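Local coordinates for biotin protein ligase-like protein of unknown function (Silicibacter sp., PDB 3BFM) that is of unknown function but belongs to the biotin/lipoate protein ligase family, to whose enzymes it may be related in activity, and binds calcium in the crystal, at residues E15-G18 and D22-D25; G38-E43 and R158-W163; V73-A78 and L127-W132; G95-N100 and G105-A110; L53-E58 and M65-V70. One frame throughout, in Å; residues are numbered along the deposited sequence.

In the fold
Contact 1 closes a loop near the N terminus, where strand 13-16 turns into helix 23-32, and is complete before the others begin. Contact 2 then spans more than a hundred residues, bringing helix 156-175 against strand 39-44, and contacts 3, 4 and 5 fall within that span. Contact 5 comes first, joining the end of strand 48-55 to helix 67-82. Contact 3 follows, setting the same helix on strand 123-130, and encloses contact 4, the hairpin of strands 96-99 and 102-111. None cross. Contacts 1, 2, 3 and 5 set helices against one mixed sheet, and contact 4 lies within it; contacts 1 and 2 share a calcium ion, and 3 and 4 meet at Leu127 and Leu97.

Contact 1. Residues E15-G18 and D22-D25. With CA (calcium ion), chain B.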
# COMPACT_ATOMS: atom_id res chain seq x y z
N GLU A 15 0.25 2.23 13.74
CA GLU A 15 0.29 1.59 15.03
C GLU A 15 1.03 2.53 16.00
O GLU A 15 2.21 2.86 15.79
CB GLU A 15 1.02 0.28 14.93
CG GLU A 15 1.10 -0.43 16.27
CD GLU A 15 1.51 -1.88 16.18
OE1 GLU A 15 1.25 -2.54 15.14
OE2 GLU A 15 2.08 -2.37 17.19
N ALA A 16 0.35 2.98 17.05
CA ALA A 16 0.99 3.79 18.06
C ALA A 16 1.85 2.89 18.95
O ALA A 16 1.41 1.82 19.40
CB ALA A 16 -0.04 4.56 18.90
N ALA A 17 3.06 3.37 19.26
CA ALA A 17 3.98 2.66 20.16
C ALA A 17 3.43 2.66 21.59
O ALA A 17 2.93 3.68 22.08
CB ALA A 17 5.37 3.32 20.13
N GLY A 18 3.49 1.49 22.21
CA GLY A 18 3.09 1.30 23.60
C GLY A 18 4.24 1.38 24.58
O GLY A 18 5.36 1.69 24.21
N ASP A 22 9.61 1.88 21.18
CA ASP A 22 9.82 3.09 20.38
C ASP A 22 9.67 2.70 18.91
O ASP A 22 9.92 1.54 18.55
CB ASP A 22 11.20 3.72 20.62
CG ASP A 22 11.45 4.10 22.08
OD1 ASP A 22 10.52 4.55 22.78
OD2 ASP A 22 12.60 3.94 22.51
N PRO A 23 9.21 3.63 18.07
CA PRO A 23 8.87 3.28 16.68
C PRO A 23 9.93 2.56 15.84
O PRO A 23 9.63 1.51 15.25
CB PRO A 23 8.46 4.63 16.08
CG PRO A 23 7.89 5.37 17.23
CD PRO A 23 8.84 5.02 18.36
N PHE A 24 11.16 3.08 15.79
CA PHE A 24 12.17 2.51 14.89
C PHE A 24 12.49 1.09 15.37
O PHE A 24 12.44 0.14 14.58
CB PHE A 24 13.40 3.40 14.85
CG PHE A 24 14.49 2.93 13.90
CD1 PHE A 24 14.26 2.95 12.53
CD2 PHE A 24 15.70 2.47 14.37
CE1 PHE A 24 15.23 2.58 11.63
CE2 PHE A 24 16.69 2.05 13.47
CZ PHE A 24 16.44 2.09 12.12
N ASP A 25 12.79 0.94 16.66
CA ASP A 25 13.05 -0.38 17.25
C ASP A 25 11.90 -1.35 17.04
O ASP A 25 12.11 -2.49 16.58
CB ASP A 25 13.33 -0.26 18.74
CG ASP A 25 13.69 -1.61 19.38
OD1 ASP A 25 14.89 -1.95 19.36
OD2 ASP A 25 12.79 -2.31 19.90
CA CA B . 8.37 4.88 23.68
O HOH W 1 6.50 3.99 24.82
O HOH W 2 9.44 3.63 25.50
O HOH W 3 9.29 6.76 24.81
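Water 1 joins Gly18 to Asp22 by way of the calcium ion: it donates a hydrogen bond to Gly18 O at 2.6 Å and binds the calcium through its oxygen at 2.4 Å. Asp22 OD1 holds the same metal directly at 2.4 Å, while waters 2 and 3, Gln21 O and both carboxylate oxygens of Glu43 bring the ligands to seven, all oxygens, as suits this hard cation. Asp22 turns its CB away from residues 15-18, and its CG lies beside its own backbone N, anti to the carbonyl carbon (chi1 -58°), which delivers OD1 to the metal. Here the chain leaves strand 13-16 and enters helix 23-32 of a beta-alpha-beta unit completed by strand 39-44. Asp22 holds the N-cap position but spends its side chain on calcium, making no capping bond. Pro23 suits the first helical turn, where a backbone N-H has no acceptor within the helix. Direct packing is slight: Ala17 CB points across to Pro23 CD at 4.3 Å, and its small methyl lets the turn stay close. Asp22 OD2 faces Arg50 in a weak, long ion pair, and Glu15 forms a salt bridge with Lys30 farther along the helix.

Contact 2. Residues G38-E43 and R158-W163. With CA (calcium ion), chain B.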
# COMPACT_ATOMS: atom_id res chain seq x y z
N GLY A 38 4.14 -1.57 4.85
CA GLY A 38 3.00 -0.71 4.96
C GLY A 38 2.69 -0.31 6.38
O GLY A 38 1.96 0.64 6.59
N LEU A 39 3.26 -1.03 7.34
CA LEU A 39 3.18 -0.60 8.74
C LEU A 39 3.92 0.70 8.97
O LEU A 39 5.10 0.84 8.57
CB LEU A 39 3.77 -1.65 9.65
CG LEU A 39 3.77 -1.38 11.15
CD1 LEU A 39 2.33 -1.38 11.70
CD2 LEU A 39 4.63 -2.43 11.88
N VAL A 40 3.24 1.60 9.67
CA VAL A 40 3.77 2.86 10.15
C VAL A 40 3.61 2.87 11.66
O VAL A 40 2.52 3.03 12.17
CB VAL A 40 3.07 4.12 9.55
CG1 VAL A 40 3.69 5.41 10.11
CG2 VAL A 40 3.09 4.08 8.03
N VAL A 41 4.71 2.68 12.37
CA VAL A 41 4.71 2.78 13.82
C VAL A 41 5.06 4.20 14.20
O VAL A 41 5.97 4.78 13.63
CB VAL A 41 5.76 1.85 14.45
CG1 VAL A 41 5.63 1.87 16.01
CG2 VAL A 41 5.61 0.44 13.90
N TYR A 42 4.31 4.79 15.13
CA TYR A 42 4.57 6.16 15.50
C TYR A 42 4.43 6.38 17.00
O TYR A 42 3.84 5.57 17.73
CB TYR A 42 3.65 7.10 14.70
CG TYR A 42 2.17 6.93 15.04
CD1 TYR A 42 1.60 7.64 16.06
CD2 TYR A 42 1.38 6.06 14.30
CE1 TYR A 42 0.29 7.50 16.37
CE2 TYR A 42 0.01 5.91 14.61
CZ TYR A 42 -0.51 6.63 15.63
OH TYR A 42 -1.85 6.47 15.97
N GLU A 43 5.01 7.48 17.46
CA GLU A 43 4.94 7.86 18.87
C GLU A 43 5.05 9.37 18.89
O GLU A 43 6.06 9.91 18.44
CB GLU A 43 6.10 7.21 19.65
CG GLU A 43 6.01 7.42 21.12
CD GLU A 43 6.87 6.47 21.95
OE1 GLU A 43 7.86 5.85 21.46
OE2 GLU A 43 6.59 6.37 23.15
N ARG A 158 -0.63 15.96 11.58
CA ARG A 158 -0.76 16.28 10.15
C ARG A 158 0.54 16.09 9.41
O ARG A 158 0.55 15.65 8.27
CB ARG A 158 -1.25 17.71 9.95
CG ARG A 158 -2.61 18.03 10.62
CD ARG A 158 -3.79 17.29 10.01
NE ARG A 158 -3.97 15.93 10.49
CZ ARG A 158 -4.51 15.59 11.66
NH1 ARG A 158 -4.88 16.52 12.54
NH2 ARG A 158 -4.63 14.31 11.98
N LEU A 159 1.65 16.46 10.05
CA LEU A 159 3.00 16.23 9.49
C LEU A 159 3.33 14.73 9.27
O LEU A 159 3.86 14.32 8.24
CB LEU A 159 4.04 16.93 10.35
CG LEU A 159 5.49 16.83 9.83
CD1 LEU A 159 5.70 17.42 8.44
CD2 LEU A 159 6.50 17.48 10.82
N LEU A 160 3.01 13.93 10.28
CA LEU A 160 3.10 12.48 10.16
C LEU A 160 2.32 11.91 9.00
O LEU A 160 2.85 11.12 8.21
CB LEU A 160 2.68 11.83 11.47
CG LEU A 160 2.63 10.32 11.53
CD1 LEU A 160 4.00 9.68 11.19
CD2 LEU A 160 2.15 9.92 12.93
N GLU A 161 1.04 12.29 8.88
CA GLU A 161 0.20 11.86 7.79
C GLU A 161 0.79 12.25 6.46
O GLU A 161 0.81 11.47 5.51
CB GLU A 161 -1.18 12.53 7.90
CG GLU A 161 -2.00 12.01 9.03
CD GLU A 161 -3.28 12.81 9.27
OE1 GLU A 161 -3.40 13.94 8.74
OE2 GLU A 161 -4.18 12.26 9.95
N SER A 162 1.29 13.48 6.41
CA SER A 162 1.85 14.03 5.18
C SER A 162 3.15 13.33 4.79
O SER A 162 3.40 13.08 3.61
CB SER A 162 2.05 15.52 5.32
OG SER A 162 2.31 16.09 4.07
N TRP A 163 3.97 13.01 5.78
CA TRP A 163 5.23 12.31 5.50
C TRP A 163 4.87 10.96 4.84
O TRP A 163 5.36 10.60 3.76
CB TRP A 163 6.04 12.11 6.75
CG TRP A 163 7.35 11.40 6.52
CD1 TRP A 163 8.35 11.76 5.64
CD2 TRP A 163 7.82 10.24 7.20
NE1 TRP A 163 9.39 10.89 5.74
CE2 TRP A 163 9.10 9.94 6.69
CE3 TRP A 163 7.27 9.41 8.19
CZ2 TRP A 163 9.84 8.83 7.11
CZ3 TRP A 163 8.01 8.30 8.61
CH2 TRP A 163 9.28 8.03 8.09
CA CA B . 8.37 4.88 23.68
O HOH W 1 6.50 3.99 24.82
O HOH W 2 9.44 3.63 25.50
O HOH W 3 9.29 6.76 24.81
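Leu160 reaches from the helix to Tyr42 on the strand, its CD2 methyl lying 3.7 Å from Tyr42 CB and equally near Tyr42 CG, at the root of the aromatic ring. The methyl meets that ring obliquely, and the two side chains cross at about a right angle. Tyr42 takes the crowded position, with CG between its backbone N and carbonyl carbon (chi1 65°), whereas Leu160 holds CG anti to its N (chi1 176°), which carries both methyls to the strand, CD2 to Tyr42 and CD1 to Val40. Leu160 CD1 meets Val40 CG1 more loosely at 4.4 Å, two branched apolar side chains suited to a buried interface. Helix 156-175 thus rests on strand 39-44 in the alpha/beta fold of the biotin/lipoate ligase family. Val40 and Tyr42 face this helix; Val41 and Glu43 turn to the other side, where helix 23-32 lies. There the extended Glu43 chain carries its carboxylate to the calcium ion, which both oxygens bind, OE1 at 2.5 Å and OE2 at 2.4 Å. On the helix, Arg158 grips Glu161 side-on, NE to OE1 at 2.7 Å and NH2 to OE2 at 2.9 Å.

Contact 3. Residues V73-A78 and L127-W132; sequences VGFQNA and LDLPLW
Phe75 points from helix 67-82 onto Leu127 and Leu129 of strand 123-130, a helix-on-sheet contact in the alpha/beta core of the ligase-like domain. The two leucines are alternate residues of the strand, so both present their side chains to the helix, while Asp128 between them faces the other way. The phenylalanine side chain crosses Leu127 at about a right angle and Leu129 obliquely. Its CD1 corner meets Leu127 CD2 at 4.0 Å, CE1 lies between the two leucines, and CZ reaches Leu129 CD1 at 3.9 Å. Both leucines approach the ring at a slant, each with its branched end. All three side chains hold CG anti to the backbone N, with chi1 -179° in Phe75, and this stretches them across a gap of 8.9 Å between Phe75 CA and Leu127 CA. Large apolar groups suit that spacing, and no polar atom is used in the junction. Leu97 of the neighbouring hairpin touches both Phe75 and Leu127, and Leu159 of helix 156-175 packs on Leu129. Elsewhere on the helix surface, Asn77 ND2 donates to Gln76 OE1 at 2.8 Å.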
# COMPACT_ATOMS: atom_id res chain seq x y z
N VAL A 73 13.22 13.04 0.77
CA VAL A 73 12.45 13.87 -0.17
C VAL A 73 11.00 13.92 0.28
O VAL A 73 10.34 14.99 0.28
CB VAL A 73 12.53 13.34 -1.61
CG1 VAL A 73 11.65 14.17 -2.53
CG2 VAL A 73 13.97 13.32 -2.13
N GLY A 74 10.49 12.75 0.67
CA GLY A 74 9.14 12.69 1.25
C GLY A 74 8.94 13.68 2.40
O GLY A 74 7.91 14.40 2.46
N PHE A 75 9.89 13.71 3.32
CA PHE A 75 9.85 14.63 4.45
C PHE A 75 9.94 16.10 4.06
O PHE A 75 9.19 16.94 4.58
CB PHE A 75 10.95 14.33 5.44
CG PHE A 75 10.94 15.24 6.62
CD1 PHE A 75 10.01 15.04 7.65
CD2 PHE A 75 11.78 16.35 6.70
CE1 PHE A 75 9.97 15.87 8.73
CE2 PHE A 75 11.71 17.20 7.80
CZ PHE A 75 10.79 16.96 8.80
N GLN A 76 10.90 16.44 3.20
CA GLN A 76 10.99 17.82 2.72
C GLN A 76 9.67 18.27 2.07
O GLN A 76 9.20 19.38 2.33
CB GLN A 76 12.17 17.99 1.77
CG GLN A 76 12.40 19.45 1.32
CD GLN A 76 11.46 19.93 0.21
OE1 GLN A 76 10.91 19.16 -0.56
NE2 GLN A 76 11.28 21.24 0.14
N ASN A 77 9.05 17.41 1.25
CA ASN A 77 7.80 17.75 0.58
C ASN A 77 6.66 17.90 1.59
O ASN A 77 5.82 18.79 1.46
CB ASN A 77 7.35 16.64 -0.39
CG ASN A 77 8.23 16.48 -1.63
OD1 ASN A 77 7.88 15.68 -2.49
ND2 ASN A 77 9.34 17.17 -1.72
N ALA A 78 6.64 17.00 2.57
CA ALA A 78 5.64 16.97 3.62
C ALA A 78 5.73 18.24 4.46
O ALA A 78 4.75 18.93 4.64
CB ALA A 78 5.80 15.70 4.50
N LEU A 127 11.95 8.15 11.33
CA LEU A 127 12.05 9.57 11.47
C LEU A 127 12.09 9.90 12.97
O LEU A 127 11.30 9.35 13.75
CB LEU A 127 10.82 10.23 10.80
CG LEU A 127 10.67 11.73 11.02
CD1 LEU A 127 11.87 12.48 10.38
CD2 LEU A 127 9.30 12.29 10.48
N ASP A 128 13.06 10.73 13.38
CA ASP A 128 13.05 11.32 14.72
C ASP A 128 13.12 12.85 14.53
O ASP A 128 14.03 13.36 13.90
CB ASP A 128 14.23 10.83 15.53
CG ASP A 128 14.06 9.38 16.03
OD1 ASP A 128 14.07 8.43 15.22
OD2 ASP A 128 13.96 9.21 17.27
N LEU A 129 12.13 13.57 15.05
CA LEU A 129 12.08 14.99 14.86
C LEU A 129 11.76 15.67 16.18
O LEU A 129 10.66 15.47 16.75
CB LEU A 129 11.03 15.35 13.79
CG LEU A 129 10.86 16.80 13.35
CD1 LEU A 129 12.07 17.24 12.50
CD2 LEU A 129 9.54 17.06 12.55
N PRO A 130 12.71 16.48 16.67
CA PRO A 130 12.39 17.30 17.83
C PRO A 130 11.45 18.44 17.52
O PRO A 130 11.61 19.11 16.54
CB PRO A 130 13.76 17.84 18.24
CG PRO A 130 14.56 17.87 17.00
CD PRO A 130 14.08 16.72 16.18
N LEU A 131 10.46 18.63 18.38
CA LEU A 131 9.44 19.66 18.18
C LEU A 131 9.75 20.86 19.06
O LEU A 131 9.70 21.98 18.58
CB LEU A 131 8.08 19.10 18.49
CG LEU A 131 7.64 17.92 17.61
CD1 LEU A 131 6.26 17.42 18.11
CD2 LEU A 131 7.57 18.28 16.14
N TRP A 132 10.05 20.63 20.33
CA TRP A 132 10.62 21.64 21.22
C TRP A 132 11.98 21.16 21.70
O TRP A 132 12.22 19.96 21.75
CB TRP A 132 9.74 21.79 22.45
CG TRP A 132 8.39 22.34 22.13
CD1 TRP A 132 7.22 21.69 22.29
CD2 TRP A 132 8.07 23.65 21.65
NE1 TRP A 132 6.19 22.51 21.93
CE2 TRP A 132 6.69 23.71 21.53
CE3 TRP A 132 8.82 24.78 21.32
CZ2 TRP A 132 6.03 24.86 21.06
CZ3 TRP A 132 8.18 25.91 20.85
CH2 TRP A 132 6.79 25.94 20.72

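Contact 4. Residues G95-N100 and G105-A110; sequences GALRIN and GRLRIA
Gly95 O accepts from Leu107 N at 2.7 Å in a nearly straight bond (174° at the hydrogen), and Leu97 N returns the exchange by donating to Gly105 O at 2.9 Å. These two bonds stand on either side of the Ala96-Arg106 pair, a non-hydrogen-bonded antiparallel pair whose CA atoms are 4.1 Å apart. Here the backbone polar groups look outward: Arg106 O accepts from Asp128 N of strand 123-130, and Ala96 N is met by Asn94 OD1. Gly105 O has a second donor in Arg103 NE, while Gly105 N is satisfied by Asp142 OD1. Gly95 O is also approached by Arg106 CA, and Gly95 CA sends a CA-H...O contact to Leu107 O at 3.6 Å; a residue without a side chain suits this close approach and the positive phi of 102°. Gly105 likewise has a positive phi, and Leu97 CB lies against its carbonyl.

Leu97 and Leu107 meet through CD2 and CD1 at 4.4 Å, on the face covered by helix 67-82. Ala96 and Arg106 occupy the other face. Arg106 runs extended from CG to NE, placing its guanidinium under Arg108 CD, which stands 3.5 Å above the plane over its centre. Arg106 NH2 in turn stands 3.4 Å above the Arg108 guanidinium plane, offset toward its rim. Arg108 NH2 also forms a salt bridge with Asp128, which probably eases the nearness of two arginines. The arrangement is an antiparallel beta hairpin, strand 96-99 returning as strand 102-111 within the mixed sheet of the biotin/lipoate ligase fold.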
# COMPACT_ATOMS: atom_id res chain seq x y z
N GLY A 95 21.47 10.92 6.47
CA GLY A 95 20.12 10.89 7.02
C GLY A 95 19.77 12.02 7.98
O GLY A 95 18.58 12.18 8.31
N ALA A 96 20.74 12.78 8.45
CA ALA A 96 20.46 13.91 9.30
C ALA A 96 19.59 14.95 8.60
O ALA A 96 19.64 15.11 7.36
CB ALA A 96 21.74 14.56 9.82
N LEU A 97 18.73 15.61 9.37
CA LEU A 97 17.87 16.62 8.79
C LEU A 97 18.37 17.99 9.21
O LEU A 97 18.88 18.13 10.30
CB LEU A 97 16.39 16.43 9.24
CG LEU A 97 15.70 15.16 8.75
CD1 LEU A 97 14.31 14.87 9.45
CD2 LEU A 97 15.53 15.20 7.24
N ARG A 98 18.20 18.99 8.36
CA ARG A 98 18.52 20.36 8.73
C ARG A 98 17.37 21.26 8.43
O ARG A 98 16.77 21.17 7.36
CB ARG A 98 19.76 20.88 8.00
CG ARG A 98 21.04 20.12 8.33
CD ARG A 98 22.27 20.99 8.27
NE ARG A 98 23.36 20.28 8.93
CZ ARG A 98 24.05 20.68 10.00
NH1 ARG A 98 23.88 21.88 10.55
NH2 ARG A 98 24.99 19.88 10.49
N ILE A 99 17.04 22.11 9.39
CA ILE A 99 15.97 23.09 9.21
C ILE A 99 16.59 24.45 9.44
O ILE A 99 17.24 24.66 10.47
CB ILE A 99 14.77 22.79 10.15
CG1 ILE A 99 14.17 21.43 9.75
CG2 ILE A 99 13.73 23.87 10.05
CD1 ILE A 99 12.95 20.95 10.58
N ASN A 100 16.43 25.33 8.45
CA ASN A 100 17.12 26.63 8.42
C ASN A 100 18.60 26.50 8.76
O ASN A 100 19.15 27.31 9.51
CB ASN A 100 16.40 27.60 9.38
CG ASN A 100 14.94 27.84 9.00
OD1 ASN A 100 14.58 27.90 7.83
ND2 ASN A 100 14.09 27.98 10.01
N GLY A 105 16.81 16.74 13.95
CA GLY A 105 16.29 15.40 13.69
C GLY A 105 17.06 14.61 12.66
O GLY A 105 18.11 15.02 12.15
N ARG A 106 16.54 13.44 12.35
CA ARG A 106 17.25 12.55 11.43
C ARG A 106 16.33 11.46 10.96
O ARG A 106 15.32 11.12 11.62
CB ARG A 106 18.44 11.90 12.10
CG ARG A 106 18.05 11.13 13.26
CD ARG A 106 19.17 10.33 13.88
NE ARG A 106 18.63 9.66 15.07
CZ ARG A 106 19.33 8.84 15.86
NH1 ARG A 106 20.60 8.55 15.57
NH2 ARG A 106 18.75 8.30 16.92
N LEU A 107 16.67 10.95 9.79
CA LEU A 107 16.13 9.71 9.28
C LEU A 107 17.13 8.59 9.49
O LEU A 107 18.32 8.75 9.23
CB LEU A 107 15.83 9.82 7.79
CG LEU A 107 14.66 10.71 7.38
CD1 LEU A 107 14.78 11.05 5.86
CD2 LEU A 107 13.33 10.08 7.69
N ARG A 108 16.66 7.42 9.94
CA ARG A 108 17.50 6.25 10.16
C ARG A 108 17.02 5.16 9.25
O ARG A 108 15.82 5.13 8.87
CB ARG A 108 17.45 5.78 11.64
CG ARG A 108 18.23 6.70 12.55
CD ARG A 108 18.34 6.12 13.93
NE ARG A 108 17.06 6.22 14.62
CZ ARG A 108 16.77 5.63 15.77
NH1 ARG A 108 17.67 4.86 16.37
NH2 ARG A 108 15.57 5.79 16.32
N ILE A 109 17.92 4.23 8.95
CA ILE A 109 17.58 3.09 8.11
C ILE A 109 18.21 1.80 8.66
O ILE A 109 19.38 1.82 9.10
CB ILE A 109 17.97 3.35 6.63
CG1 ILE A 109 17.56 2.17 5.78
CG2 ILE A 109 19.50 3.63 6.41
CD1 ILE A 109 17.33 2.54 4.31
N ALA A 110 17.43 0.70 8.60
CA ALA A 110 17.89 -0.63 8.99
C ALA A 110 17.36 -1.60 7.99
O ALA A 110 16.38 -1.35 7.26
CB ALA A 110 17.40 -1.05 10.41

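Contact 5. Residues L53-E58 and M65-V70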
# COMPACT_ATOMS: atom_id res chain seq x y z
N LEU A 53 8.62 3.37 9.11
CA LEU A 53 7.94 2.66 8.01
C LEU A 53 8.64 1.35 7.71
O LEU A 53 9.88 1.33 7.54
CB LEU A 53 8.04 3.44 6.71
CG LEU A 53 7.87 4.94 6.72
CD1 LEU A 53 8.08 5.41 5.29
CD2 LEU A 53 6.48 5.31 7.23
N VAL A 54 7.85 0.28 7.60
CA VAL A 54 8.35 -1.04 7.15
C VAL A 54 8.11 -1.13 5.64
O VAL A 54 6.98 -0.91 5.16
CB VAL A 54 7.64 -2.22 7.86
CG1 VAL A 54 8.07 -3.56 7.23
CG2 VAL A 54 7.89 -2.16 9.40
N LEU A 55 9.20 -1.44 4.94
CA LEU A 55 9.25 -1.59 3.49
C LEU A 55 9.86 -2.95 3.11
O LEU A 55 10.56 -3.59 3.91
CB LEU A 55 10.11 -0.47 2.91
CG LEU A 55 9.70 0.93 3.34
CD1 LEU A 55 10.68 2.00 2.85
CD2 LEU A 55 8.31 1.19 2.80
N ALA A 56 9.58 -3.38 1.89
CA ALA A 56 10.18 -4.59 1.34
C ALA A 56 10.43 -4.51 -0.17
O ALA A 56 9.79 -5.21 -0.94
CB ALA A 56 9.31 -5.80 1.68
N PRO A 57 11.38 -3.66 -0.59
CA PRO A 57 11.67 -3.54 -2.03
C PRO A 57 12.41 -4.79 -2.54
O PRO A 57 13.32 -5.30 -1.88
CB PRO A 57 12.54 -2.29 -2.11
CG PRO A 57 13.19 -2.19 -0.78
CD PRO A 57 12.27 -2.82 0.23
N GLU A 58 12.00 -5.29 -3.69
CA GLU A 58 12.56 -6.54 -4.17
C GLU A 58 13.75 -6.24 -5.07
O GLU A 58 13.70 -6.41 -6.28
CB GLU A 58 11.48 -7.37 -4.84
CG GLU A 58 10.49 -7.90 -3.84
CD GLU A 58 9.11 -8.09 -4.43
OE1 GLU A 58 8.35 -7.10 -4.48
OE2 GLU A 58 8.80 -9.24 -4.82
N MSE A 65 18.92 0.81 -0.46
CA MSE A 65 19.37 1.99 0.29
C MSE A 65 18.75 3.31 -0.20
O MSE A 65 18.69 4.26 0.58
CB MSE A 65 20.89 2.10 0.26
CG MSE A 65 21.64 0.96 0.88
SE MSE A 65 20.96 0.48 2.70
CE MSE A 65 21.33 2.03 3.59
N ALA A 66 18.32 3.38 -1.47
CA ALA A 66 17.62 4.55 -2.01
C ALA A 66 16.38 4.91 -1.19
O ALA A 66 15.83 6.02 -1.31
CB ALA A 66 17.25 4.32 -3.47
N MSE A 67 15.91 3.99 -0.36
CA MSE A 67 14.74 4.31 0.46
C MSE A 67 15.04 5.46 1.43
O MSE A 67 14.12 6.22 1.82
CB MSE A 67 14.25 3.07 1.24
CG MSE A 67 13.69 1.93 0.33
SE MSE A 67 12.11 2.50 -0.66
CE MSE A 67 13.14 2.91 -2.39
N LEU A 68 16.29 5.59 1.87
CA LEU A 68 16.66 6.73 2.74
C LEU A 68 16.47 8.09 2.04
O LEU A 68 15.67 8.93 2.52
CB LEU A 68 18.08 6.57 3.32
CG LEU A 68 18.57 7.68 4.24
CD1 LEU A 68 17.61 7.78 5.43
CD2 LEU A 68 19.97 7.39 4.74
N PRO A 69 17.19 8.35 0.91
CA PRO A 69 16.90 9.60 0.18
C PRO A 69 15.45 9.80 -0.24
O PRO A 69 14.92 10.92 -0.13
CB PRO A 69 17.84 9.54 -1.02
CG PRO A 69 18.52 8.24 -0.96
CD PRO A 69 18.37 7.65 0.35
N VAL A 70 14.81 8.74 -0.69
CA VAL A 70 13.40 8.78 -1.02
C VAL A 70 12.56 9.30 0.14
O VAL A 70 11.74 10.18 -0.07
CB VAL A 70 12.88 7.43 -1.52
CG1 VAL A 70 11.33 7.39 -1.51
CG2 VAL A 70 13.43 7.07 -2.90
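An apolar contact between the end of a strand and a helix, Leu55 and Pro57 against Met67, fastens strand 48-55 and the loop after it to helix 67-82. Met67 is present as selenomethionine and carries the whole of the helix side. Its selenium lies 3.8 Å from Leu55 CD1, and the same methyl is 3.9 Å from Met67 CG, so one leucine branch rests alongside the bend of the longer chain. The two side chains cross at a slant. Each sets its CG beside the backbone N, opposite the carbonyl carbon, and Met67 then bends twice, at chi2 (-63°) and chi3 (99°). An unbranched, flexible chain is well fitted to such a curved path, since it can follow the surfaces of a leucine and a proline together. Pro57, two residues after Leu55, points its ring at the same residue, with CG 4.3 Å from Met67 CG. The residues of the helical side are tied by Leu68 N to Met65 O and by Val70 N to Ala66 O, each 3.0 Å long.

Trp174 of helix 156-175 touches both Pro57 and Met67. Leu68, next to Met67 in the chain, packs on Leu107 and Ile109 of strand 102-111. Strand 48-55 lies between strands 39-44 and 123-130, bonding to the first through Val54 and to the second through Leu53 and Leu55, and Leu55 also packs on Leu11 of the second subunit.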